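Local coordinates for protein putative oxidoreductase molybdopterin-binding subunit (Sulfolobus tokodaii, PDB 4ZOH) that binds a pterin cytosine dinucleotide cofactor and probably forms the molybdenum-bearing subunit of an oxidoreductase of the xanthine dehydrogenase and aldehyde oxidase family, at residues 7-10 / 11-14; 140-143 / 144-148. All blocks are in the same frame, centred on the assembly; numbering follows the deposited sequence.

Interaction 1 (7-10 / 11-14)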
loop_
_atom_site.group_PDB
_atom_site.type_symbol
_atom_site.label_atom_id
_atom_site.label_comp_id
_atom_site.label_asym_id
_atom_site.label_seq_id
_atom_site.Cartn_x
_atom_site.Cartn_y
_atom_site.Cartn_z
ATOM N N ILE A 7 -1.046 32.609 6.525
ATOM C CA ILE A 7 -0.293 31.440 7.027
ATOM C C ILE A 7 0.167 30.520 5.904
ATOM O O ILE A 7 -0.644 30.166 5.002
ATOM C CB ILE A 7 -1.141 30.684 8.068
ATOM C CG1 ILE A 7 -1.473 31.612 9.278
ATOM C CG2 ILE A 7 -0.477 29.385 8.479
ATOM C CD1 ILE A 7 -0.278 32.157 10.090
ATOM N N LYS A 8 1.460 30.176 5.876
ATOM C CA LYS A 8 1.968 29.349 4.759
ATOM C C LYS A 8 1.401 27.890 4.871
ATOM O O LYS A 8 1.062 27.445 5.967
ATOM C CB LYS A 8 3.495 29.337 4.697
ATOM C CG LYS A 8 4.126 30.711 4.383
ATOM C CD LYS A 8 5.633 30.695 4.558
ATOM C CE LYS A 8 6.129 30.435 5.981
ATOM N NZ LYS A 8 6.063 31.591 6.942
ATOM N N ARG A 9 1.379 27.148 3.768
ATOM C CA ARG A 9 0.580 25.863 3.690
ATOM C C ARG A 9 1.262 24.771 4.468
ATOM O O ARG A 9 2.498 24.455 4.279
ATOM C CB ARG A 9 0.343 25.424 2.235
ATOM C CG ARG A 9 -0.628 26.354 1.500
ATOM C CD ARG A 9 -1.396 25.642 0.381
ATOM N NE ARG A 9 -0.564 24.636 -0.335
ATOM C CZ ARG A 9 -1.023 23.660 -1.099
ATOM N NH1 ARG A 9 -2.362 23.594 -1.390
ATOM N NH2 ARG A 9 -0.157 22.779 -1.641
ATOM N N ILE A 10 0.488 24.220 5.383
ATOM C CA ILE A 10 0.874 22.954 6.018
ATOM C C ILE A 10 0.965 21.801 4.969
ATOM O O ILE A 10 1.585 20.788 5.225
ATOM C CB ILE A 10 -0.063 22.558 7.199
ATOM C CG1 ILE A 10 -1.450 22.073 6.704
ATOM C CG2 ILE A 10 -0.165 23.694 8.214
ATOM C CD1 ILE A 10 -2.442 21.767 7.842
ATOM N N GLU A 11 0.298 21.942 3.831
ATOM C CA GLU A 11 0.280 20.857 2.820
ATOM C C GLU A 11 1.614 20.773 2.071
ATOM O O GLU A 11 1.859 19.721 1.470
ATOM C CB GLU A 11 -0.871 21.038 1.771
ATOM C CG GLU A 11 -2.311 21.078 2.338
ATOM C CD GLU A 11 -2.810 22.444 2.801
ATOM O OE1 GLU A 11 -1.978 23.327 3.192
ATOM O OE2 GLU A 11 -4.075 22.624 2.858
ATOM N N ASP A 12 2.453 21.843 2.086
ATOM C CA ASP A 12 3.547 21.921 1.086
ATOM C C ASP A 12 4.666 20.914 1.253
ATOM O O ASP A 12 5.193 20.387 0.234
ATOM C CB ASP A 12 4.121 23.337 0.978
ATOM C CG ASP A 12 3.159 24.295 0.352
ATOM O OD1 ASP A 12 2.136 23.809 -0.191
ATOM O OD2 ASP A 12 3.419 25.522 0.372
ATOM N N LEU A 13 4.975 20.576 2.511
ATOM C CA LEU A 13 6.218 19.830 2.780
ATOM C C LEU A 13 6.291 18.494 2.044
ATOM O O LEU A 13 7.302 18.198 1.383
ATOM C CB LEU A 13 6.508 19.651 4.293
ATOM C CG LEU A 13 7.823 18.884 4.615
ATOM C CD1 LEU A 13 9.034 19.648 4.086
ATOM C CD2 LEU A 13 8.033 18.596 6.112
ATOM N N ARG A 14 5.204 17.707 2.119
ATOM C CA ARG A 14 5.193 16.394 1.429
ATOM C C ARG A 14 5.355 16.552 -0.065
ATOM O O ARG A 14 5.966 15.710 -0.722
ATOM C CB ARG A 14 3.846 15.674 1.660
ATOM C CG ARG A 14 3.553 15.372 3.096
ATOM C CD ARG A 14 2.045 15.036 3.301
ATOM N NE ARG A 14 1.699 13.817 2.576
ATOM C CZ ARG A 14 0.893 13.759 1.511
ATOM N NH1 ARG A 14 0.253 14.864 1.023
ATOM N NH2 ARG A 14 0.715 12.552 0.949
HETATM O O HOH W 1 2.654 27.924 1.175
HETATM O O HOH W 2 4.302 22.581 4.501
HETATM O O HOH W 3 3.189 18.404 4.003
#

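Interaction 2 (140-143 / 144-148)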
loop_
_atom_site.group_PDB
_atom_site.type_symbol
_atom_site.label_atom_id
_atom_site.label_comp_id
_atom_site.label_asym_id
_atom_site.label_seq_id
_atom_site.Cartn_x
_atom_site.Cartn_y
_atom_site.Cartn_z
ATOM N N VAL A 140 -41.060 42.232 -18.040
ATOM C CA VAL A 140 -40.281 42.339 -19.302
ATOM C C VAL A 140 -40.982 43.200 -20.331
ATOM O O VAL A 140 -40.322 43.863 -21.166
ATOM C CB VAL A 140 -39.872 40.949 -19.918
ATOM C CG1 VAL A 140 -41.079 40.200 -20.486
ATOM C CG2 VAL A 140 -38.853 41.098 -21.037
ATOM N N GLU A 141 -42.327 43.189 -20.273
ATOM C CA GLU A 141 -43.147 43.943 -21.227
ATOM C C GLU A 141 -42.956 45.452 -21.117
ATOM O O GLU A 141 -42.788 46.147 -22.131
ATOM C CB GLU A 141 -44.618 43.572 -21.040
ATOM C CG GLU A 141 -45.244 42.667 -22.106
ATOM C CD GLU A 141 -44.312 41.711 -22.818
ATOM O OE1 GLU A 141 -43.736 42.109 -23.872
ATOM O OE2 GLU A 141 -44.197 40.545 -22.352
ATOM N N LYS A 142 -42.999 45.904 -19.869
ATOM C CA LYS A 142 -42.707 47.242 -19.449
ATOM C C LYS A 142 -41.291 47.683 -19.830
ATOM O O LYS A 142 -41.101 48.851 -20.260
ATOM C CB LYS A 142 -42.906 47.322 -17.924
ATOM C CG LYS A 142 -42.516 48.647 -17.287
ATOM C CD LYS A 142 -42.821 48.637 -15.803
ATOM C CE LYS A 142 -42.741 50.055 -15.230
ATOM N NZ LYS A 142 -41.528 50.228 -14.404
ATOM N N ALA A 143 -40.308 46.772 -19.660
ATOM C CA ALA A 143 -38.939 47.040 -20.076
ATOM C C ALA A 143 -38.845 47.312 -21.543
ATOM O O ALA A 143 -38.171 48.250 -21.941
ATOM C CB ALA A 143 -37.979 45.868 -19.719
ATOM N N PHE A 144 -39.412 46.446 -22.365
ATOM C CA PHE A 144 -39.283 46.664 -23.792
ATOM C C PHE A 144 -40.218 47.800 -24.269
ATOM O O PHE A 144 -39.978 48.354 -25.346
ATOM C CB PHE A 144 -39.429 45.384 -24.607
ATOM C CG PHE A 144 -38.201 44.509 -24.560
ATOM C CD1 PHE A 144 -37.859 43.823 -23.385
ATOM C CD2 PHE A 144 -37.359 44.413 -25.666
ATOM C CE1 PHE A 144 -36.688 43.052 -23.318
ATOM C CE2 PHE A 144 -36.179 43.665 -25.596
ATOM C CZ PHE A 144 -35.850 42.966 -24.436
ATOM N N LYS A 145 -41.234 48.160 -23.464
ATOM C CA LYS A 145 -42.164 49.274 -23.818
ATOM C C LYS A 145 -41.425 50.606 -23.679
ATOM O O LYS A 145 -41.357 51.372 -24.639
ATOM C CB LYS A 145 -43.446 49.291 -22.945
ATOM C CG LYS A 145 -44.620 50.098 -23.494
ATOM C CD LYS A 145 -45.350 49.329 -24.606
ATOM C CE LYS A 145 -46.013 50.247 -25.642
ATOM N NZ LYS A 145 -47.030 51.158 -25.036
ATOM N N GLU A 146 -40.854 50.811 -22.490
ATOM C CA GLU A 146 -40.042 51.970 -22.066
ATOM C C GLU A 146 -38.654 52.177 -22.716
ATOM O O GLU A 146 -37.970 53.125 -22.365
ATOM C CB GLU A 146 -39.836 51.904 -20.552
ATOM C CG GLU A 146 -41.070 52.114 -19.704
ATOM C CD GLU A 146 -40.795 51.971 -18.208
ATOM O OE1 GLU A 146 -39.713 51.449 -17.808
ATOM O OE2 GLU A 146 -41.670 52.373 -17.406
ATOM N N ALA A 147 -38.239 51.314 -23.632
ATOM C CA ALA A 147 -36.872 51.331 -24.148
ATOM C C ALA A 147 -36.787 52.295 -25.277
ATOM O O ALA A 147 -37.715 52.358 -26.077
ATOM C CB ALA A 147 -36.474 49.970 -24.666
ATOM N N ASP A 148 -35.652 52.990 -25.408
ATOM C CA ASP A 148 -35.462 53.886 -26.560
ATOM C C ASP A 148 -34.951 53.104 -27.747
ATOM O O ASP A 148 -35.099 53.509 -28.903
ATOM C CB ASP A 148 -34.564 55.114 -26.198
ATOM C CG ASP A 148 -35.115 55.889 -24.992
ATOM O OD1 ASP A 148 -36.361 56.081 -24.926
ATOM O OD2 ASP A 148 -34.334 56.285 -24.095
#

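Interaction 1 (7-10 / 11-14)
Arg9 and Asp12 form a salt bridge across the turn that leads into helix 12-16. Arg9 presents NE and NH2 side-on, and both donate to one oxygen: Arg9 NE reaches Asp12 OD1 at 2.8 Å and Arg9 NH2 reaches the same Asp12 OD1 at 2.9 Å. That oxygen sits at the guanidinium edge, almost in its plane, while the carboxylate is turned 45° from it. A bend at chi3 (-37°) folds the arginine chain back so that NE faces the aspartate.

Stacking comes from Glu11, whose carboxylate lies 17° from parallel to the guanidinium and whose CB sits over the centre of one guanidinium face. Its OE1 is 4.0 Å from Arg9 NE, well out of the guanidinium plane, so no N-H points at it and it acts on the guanidinium through charge alone; Thr448 supplies its hydrogen bond.

In the backbone, Arg9 to Asp12 make a type I beta turn closed by a weak bond, Asp12 N to Arg9 O at 3.4 Å. One water links Arg9 O to Leu13 N, and another joins Ile10 O to Arg14 N.

The two carboxylates probably offset the cost of burying the arginine's positive charge, and the two bonds to Asp12 OD1 are likely to limit rotation of the guanidinium, whose NH2 also bonds the backbone of another protein's chain.

Interaction 2 (140-143 / 144-148)
Phe144 returns to Val140 one helical turn back: its N donates to Val140 O at 3.0 Å, and its ring turns an edge to the same carbonyl, with CD1 3.3 Å from Val140 O. Val140 CG2 touches the ring at CE1, 3.7 Å away. With CG anti to the carbonyl carbon (chi1 -76°), the phenyl lies back along the helix, where Arg276 forms a cation-pi contact with it; a flat apolar ring suits a place against the sheet.

Lys145 is held by its backbone, N donating weakly to Glu141 O at 2.9 Å, while its long chain leads off the exposed side of the helix.

Glu146 N gives a straighter bond, 3.0 Å to Lys142 O at 171°. Its chain, extended beyond CG, crosses Lys142 at a slant, and OE2 makes a long salt bridge of 3.7 Å to Lys142 NZ. Replacing Glu146 by alanine is likely to leave the Lys142 ammonium without this carboxylate mate and its chain freer to swing.

Ala147 CB packs 3.6 Å from Ala143 O, its small methyl fitting close to the sheet.

Such i to i+4 pairings, apolar on one side and charged on another, mark a short amphipathic helix, here connecting strands 129-138 and 149-161, the outermost within this chain of a five-stranded mixed sheet.

Overall arrangement
The two contacts share no element: interaction 1 leads into helix 12-16, whereas interaction 2 spans helix 140-145 and its exit, with centres 55 Å apart on opposite sides of the chain's centre. Interaction 1 is partly buried beside another protein's chain, and the Arg9 side chain lies about 6 Å from the pterin cofactor and about 7 Å from an iron-sulfur cluster; there one ion pair is short and ordered waters bridge the backbone. Interaction 2 is a surface contact that no other chain of the assembly touches. Its ion pair is long, and its hold comes mainly from helical backbone bonds and apolar packing against the sheet.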